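Local coordinates for protein type C neurotoxin (Clostridium botulinum, PDB 3PME) that probably binds nerve-cell surfaces, through gangliosides and perhaps phosphatidylethanolamine, as the receptor-binding domain of a C/D mosaic botulinum neurotoxin, at residues Gln357-Phe362 with Thr394-Thr399; Ile306-Asp311 with Lys364-Leu369. All blocks are in the same frame, centred on the assembly; numbering follows the deposited sequence.

Contact 1: residues Gln357-Phe362 with Thr394-Thr399; sequences QIFSSF and TKLLST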
# COMPACT_ATOMS: atom_id res chain seq x y z
N GLN A 357 4.22 -10.50 9.42
CA GLN A 357 5.09 -11.42 10.16
C GLN A 357 4.92 -12.84 9.64
O GLN A 357 3.86 -13.21 9.14
CB GLN A 357 4.80 -11.33 11.66
CG GLN A 357 5.21 -9.97 12.23
CD GLN A 357 4.70 -9.71 13.63
OE1 GLN A 357 3.55 -9.99 13.96
NE2 GLN A 357 5.57 -9.14 14.47
N ILE A 358 5.97 -13.63 9.75
CA ILE A 358 5.99 -14.97 9.17
C ILE A 358 6.39 -15.93 10.27
O ILE A 358 7.36 -15.69 10.99
CB ILE A 358 6.99 -15.05 8.01
CG1 ILE A 358 6.60 -14.06 6.90
CG2 ILE A 358 7.04 -16.47 7.45
CD1 ILE A 358 7.72 -13.78 5.93
N PHE A 359 5.62 -17.01 10.40
CA PHE A 359 5.78 -17.96 11.49
C PHE A 359 5.91 -19.36 10.96
O PHE A 359 5.49 -19.65 9.85
CB PHE A 359 4.56 -17.90 12.42
CG PHE A 359 4.32 -16.54 13.00
CD1 PHE A 359 4.94 -16.16 14.17
CD2 PHE A 359 3.48 -15.64 12.36
CE1 PHE A 359 4.72 -14.89 14.72
CE2 PHE A 359 3.27 -14.37 12.89
CZ PHE A 359 3.90 -14.00 14.07
N SER A 360 6.49 -20.22 11.78
CA SER A 360 6.49 -21.65 11.50
C SER A 360 6.07 -22.39 12.76
O SER A 360 6.43 -21.99 13.87
CB SER A 360 7.88 -22.11 11.08
OG SER A 360 7.98 -23.52 11.12
N SER A 361 5.33 -23.48 12.59
CA SER A 361 4.98 -24.32 13.73
C SER A 361 5.52 -25.73 13.56
O SER A 361 5.02 -26.68 14.16
CB SER A 361 3.47 -24.32 13.96
OG SER A 361 2.78 -24.62 12.77
N PHE A 362 6.56 -25.87 12.73
CA PHE A 362 7.21 -27.16 12.58
C PHE A 362 8.11 -27.43 13.79
O PHE A 362 9.11 -26.73 14.00
CB PHE A 362 8.01 -27.26 11.28
CG PHE A 362 8.43 -28.67 10.94
CD1 PHE A 362 7.52 -29.57 10.42
CD2 PHE A 362 9.73 -29.09 11.17
CE1 PHE A 362 7.90 -30.87 10.12
CE2 PHE A 362 10.12 -30.39 10.87
CZ PHE A 362 9.20 -31.28 10.34
N THR A 394 8.71 -11.26 22.97
CA THR A 394 9.23 -9.91 23.17
C THR A 394 9.67 -9.24 21.87
O THR A 394 10.07 -8.07 21.88
CB THR A 394 10.42 -9.90 24.14
OG1 THR A 394 11.44 -10.79 23.66
CG2 THR A 394 9.98 -10.36 25.51
N LYS A 395 9.60 -9.98 20.77
CA LYS A 395 10.02 -9.45 19.47
C LYS A 395 8.85 -9.10 18.56
O LYS A 395 9.06 -8.66 17.42
CB LYS A 395 10.94 -10.44 18.76
CG LYS A 395 12.34 -10.53 19.33
CD LYS A 395 13.13 -9.26 19.06
CE LYS A 395 14.59 -9.40 19.46
NZ LYS A 395 15.33 -8.11 19.28
N LEU A 396 7.63 -9.30 19.05
CA LEU A 396 6.43 -9.09 18.25
C LEU A 396 6.20 -7.65 17.80
O LEU A 396 5.45 -7.41 16.85
CB LEU A 396 5.19 -9.64 18.98
CG LEU A 396 5.04 -11.16 18.95
CD1 LEU A 396 3.89 -11.61 19.84
CD2 LEU A 396 4.82 -11.63 17.52
N LEU A 397 6.83 -6.70 18.48
CA LEU A 397 6.74 -5.30 18.08
C LEU A 397 8.06 -4.80 17.48
O LEU A 397 8.19 -3.62 17.17
CB LEU A 397 6.35 -4.42 19.27
CG LEU A 397 4.98 -4.69 19.88
CD1 LEU A 397 4.85 -3.99 21.23
CD2 LEU A 397 3.89 -4.24 18.93
N SER A 398 9.02 -5.71 17.31
CA SER A 398 10.33 -5.35 16.76
C SER A 398 10.26 -5.26 15.25
O SER A 398 9.74 -6.16 14.61
CB SER A 398 11.36 -6.42 17.13
OG SER A 398 12.59 -6.19 16.46
N THR A 399 10.81 -4.19 14.67
CA THR A 399 10.79 -4.06 13.22
C THR A 399 11.64 -5.16 12.56
O THR A 399 11.45 -5.47 11.40
CB THR A 399 11.23 -2.67 12.71
OG1 THR A 399 12.55 -2.38 13.19
CG2 THR A 399 10.25 -1.60 13.19
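The side-chain amide of Gln-357 reaches out from strand 356-360 and donates from NE2 to the backbone carbonyl of Leu-396, with NE2 and O 2.9 Å apart. The bond is bent, 141° at the hydrogen, and the nitrogen stands above the carbonyl plane, 36° out of it, instead of on a lone pair. A second hydrogen bond links the same NE2 to the hydroxyl of Ser-401, so two partners fix the rotation of the amide. Beyond CG the glutamine chain runs extended (chi2 168°), which carries the amide from a buried strand position to the loop.

That loop is a type I beta turn from Lys-395 to Ser-398, closed by the backbone bond from Ser-398 N to Lys-395 O at 3.0 Å. It belongs to the connection between strands 383-389 and 403-406 in the C-terminal, beta-trefoil part of the receptor-binding domain. The side chain of Leu-396 crosses that of Gln-357 at about a right angle, and its CD2 lies beside the amide, 4.0 Å from Gln-357 NE2. The same methyl makes the apolar part of the contact, coming up to the edge of the Phe-359 ring, near its plane, with 4.3 Å between CD2 and CZ. Tyr-392 meets this phenylalanine too, its ring inclined to the other. Further along the strand segment, Ser-360 OG accepts from the backbone N of Phe-362 at 3.2 Å, an ST turn where strand 356-360 gives way to loop.

Contact 2: residues Ile306-Asp311 with Lys364-Leu369; sequences IIRDTD and KNTMLL
The guanidinium of Arg-308 presents its edge to the backbone of Lys-364, whose N lies near the guanidinium plane, 4.4 Å from Arg-308 NH2. Thr-366 CG2 approaches NH2 obliquely, and Thr-310 CA lies in plane at another part of the edge. Tyr-327 adds a cation-pi contact to the group. No direct hydrogen bond crosses between the segments; a water at the guanidinium edge does the joining. It accepts from Arg-308 NH2 at 3.0 Å and donates to Lys-364 O at 2.8 Å, while the hydroxyl oxygen Thr-366 OG1 lies 2.8 Å from it as a third hydrogen-bonding partner.

Elsewhere on its edge the arginine folds back on its own chain: NE and NH1 both donate to Asp-309 O, NE at 2.9 Å in a fairly straight bond (163°) and NH1 at 3.3 Å. The turn at chi3 (80°) in an otherwise extended chain brings them there, and the two bonds fix the rotation of the group and leave NH2 turned to the water. The water thus joins strands 302-308 and 366-373, which are not neighbours in the barrel-like sheet of the C-terminal receptor-binding region, a beta-trefoil.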
# COMPACT_ATOMS: atom_id res chain seq x y z
N ILE A 306 12.35 -22.71 0.21
CA ILE A 306 13.02 -22.33 1.42
C ILE A 306 12.56 -23.20 2.58
O ILE A 306 11.36 -23.41 2.77
CB ILE A 306 12.75 -20.84 1.76
CG1 ILE A 306 13.31 -19.95 0.65
CG2 ILE A 306 13.37 -20.49 3.11
CD1 ILE A 306 13.06 -18.45 0.87
N ILE A 307 13.52 -23.71 3.34
CA ILE A 307 13.18 -24.49 4.52
C ILE A 307 13.91 -23.97 5.74
O ILE A 307 14.93 -23.30 5.60
CB ILE A 307 13.52 -25.99 4.35
CG1 ILE A 307 15.03 -26.18 4.12
CG2 ILE A 307 12.71 -26.57 3.20
CD1 ILE A 307 15.51 -27.63 4.30
N ARG A 308 13.37 -24.26 6.91
CA ARG A 308 14.06 -24.01 8.17
C ARG A 308 15.11 -25.10 8.38
O ARG A 308 14.86 -26.27 8.07
CB ARG A 308 13.05 -24.07 9.31
CG ARG A 308 13.43 -23.27 10.54
CD ARG A 308 12.71 -23.82 11.76
NE ARG A 308 13.41 -25.00 12.23
CZ ARG A 308 13.03 -25.77 13.24
NH1 ARG A 308 13.78 -26.82 13.57
NH2 ARG A 308 11.92 -25.51 13.92
N ASP A 309 16.28 -24.73 8.89
CA ASP A 309 17.27 -25.73 9.30
C ASP A 309 16.72 -26.46 10.53
O ASP A 309 15.99 -25.89 11.34
CB ASP A 309 18.59 -25.03 9.64
CG ASP A 309 19.78 -25.95 9.53
OD1 ASP A 309 19.59 -27.18 9.37
OD2 ASP A 309 20.92 -25.45 9.61
N THR A 310 17.05 -27.75 10.65
CA THR A 310 16.59 -28.57 11.78
C THR A 310 17.40 -28.28 13.04
O THR A 310 16.88 -28.36 14.16
CB THR A 310 16.70 -30.07 11.43
OG1 THR A 310 18.06 -30.37 11.12
CG2 THR A 310 15.85 -30.39 10.21
N ASP A 311 18.68 -27.96 12.88
CA ASP A 311 19.52 -27.60 14.02
C ASP A 311 19.82 -26.10 14.06
O ASP A 311 19.75 -25.42 13.03
CB ASP A 311 20.81 -28.42 14.03
CG ASP A 311 20.59 -29.86 14.47
OD1 ASP A 311 19.46 -30.18 14.92
OD2 ASP A 311 21.53 -30.66 14.38
N LYS A 364 8.76 -26.65 16.70
CA LYS A 364 8.66 -25.59 17.71
C LYS A 364 8.04 -24.38 17.03
O LYS A 364 8.12 -24.24 15.81
CB LYS A 364 10.03 -25.22 18.27
CG LYS A 364 10.75 -26.33 19.04
CD LYS A 364 12.09 -25.84 19.57
CE LYS A 364 12.94 -26.99 20.10
NZ LYS A 364 12.28 -27.68 21.25
N ASN A 365 7.42 -23.51 17.82
CA ASN A 365 6.88 -22.28 17.28
C ASN A 365 7.99 -21.27 17.07
O ASN A 365 8.69 -20.90 18.02
CB ASN A 365 5.81 -21.69 18.20
CG ASN A 365 4.52 -22.49 18.17
OD1 ASN A 365 3.98 -22.85 19.22
ND2 ASN A 365 4.03 -22.77 16.98
N THR A 366 8.17 -20.83 15.83
CA THR A 366 9.17 -19.81 15.55
C THR A 366 8.58 -18.66 14.77
O THR A 366 7.49 -18.75 14.19
CB THR A 366 10.35 -20.37 14.74
OG1 THR A 366 9.87 -20.89 13.50
CG2 THR A 366 11.09 -21.47 15.51
N MET A 367 9.33 -17.56 14.75
CA MET A 367 8.97 -16.39 13.97
C MET A 367 10.20 -15.99 13.18
O MET A 367 11.31 -16.05 13.70
CB MET A 367 8.55 -15.23 14.88
CG MET A 367 8.12 -13.99 14.09
SD MET A 367 7.51 -12.61 15.07
CE MET A 367 8.97 -12.24 16.00
N LEU A 368 10.02 -15.57 11.94
CA LEU A 368 11.17 -15.12 11.17
C LEU A 368 11.58 -13.70 11.54
O LEU A 368 10.72 -12.80 11.68
CB LEU A 368 10.90 -15.19 9.67
CG LEU A 368 10.51 -16.55 9.10
CD1 LEU A 368 10.54 -16.50 7.58
CD2 LEU A 368 11.46 -17.61 9.62
N LEU A 369 12.87 -13.48 11.71
CA LEU A 369 13.39 -12.13 11.83
C LEU A 369 14.73 -12.00 11.13
O LEU A 369 15.28 -12.99 10.65
CB LEU A 369 13.45 -11.68 13.30
CG LEU A 369 14.25 -12.52 14.28
CD1 LEU A 369 15.74 -12.29 14.14
CD2 LEU A 369 13.83 -12.19 15.71
O HOH W 1 9.56 -23.71 13.45

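Overall arrangement
Contacts 1 and 2 have centres 11 Å apart and share a beta hairpin: strand 356-360, which carries contact 1, runs antiparallel to strand 366-373 of contact 2. Probable backbone hydrogen bonds join them, from Leu-368 N to Ile-358 O at 2.8 Å and from Thr-366 N to Ser-360 O at 2.9 Å. Phe-362, just past the first strand, also packs its carbonyl O 3.1 Å from Arg-308 NH2. The four segments alternate along the chain. The pair of strands is tied to the 394-399 turn by contact 1 and to segment 306-311 by contact 2. A glycerol, probably from crystallisation, binds Lys-395 and Ser-398 at that turn.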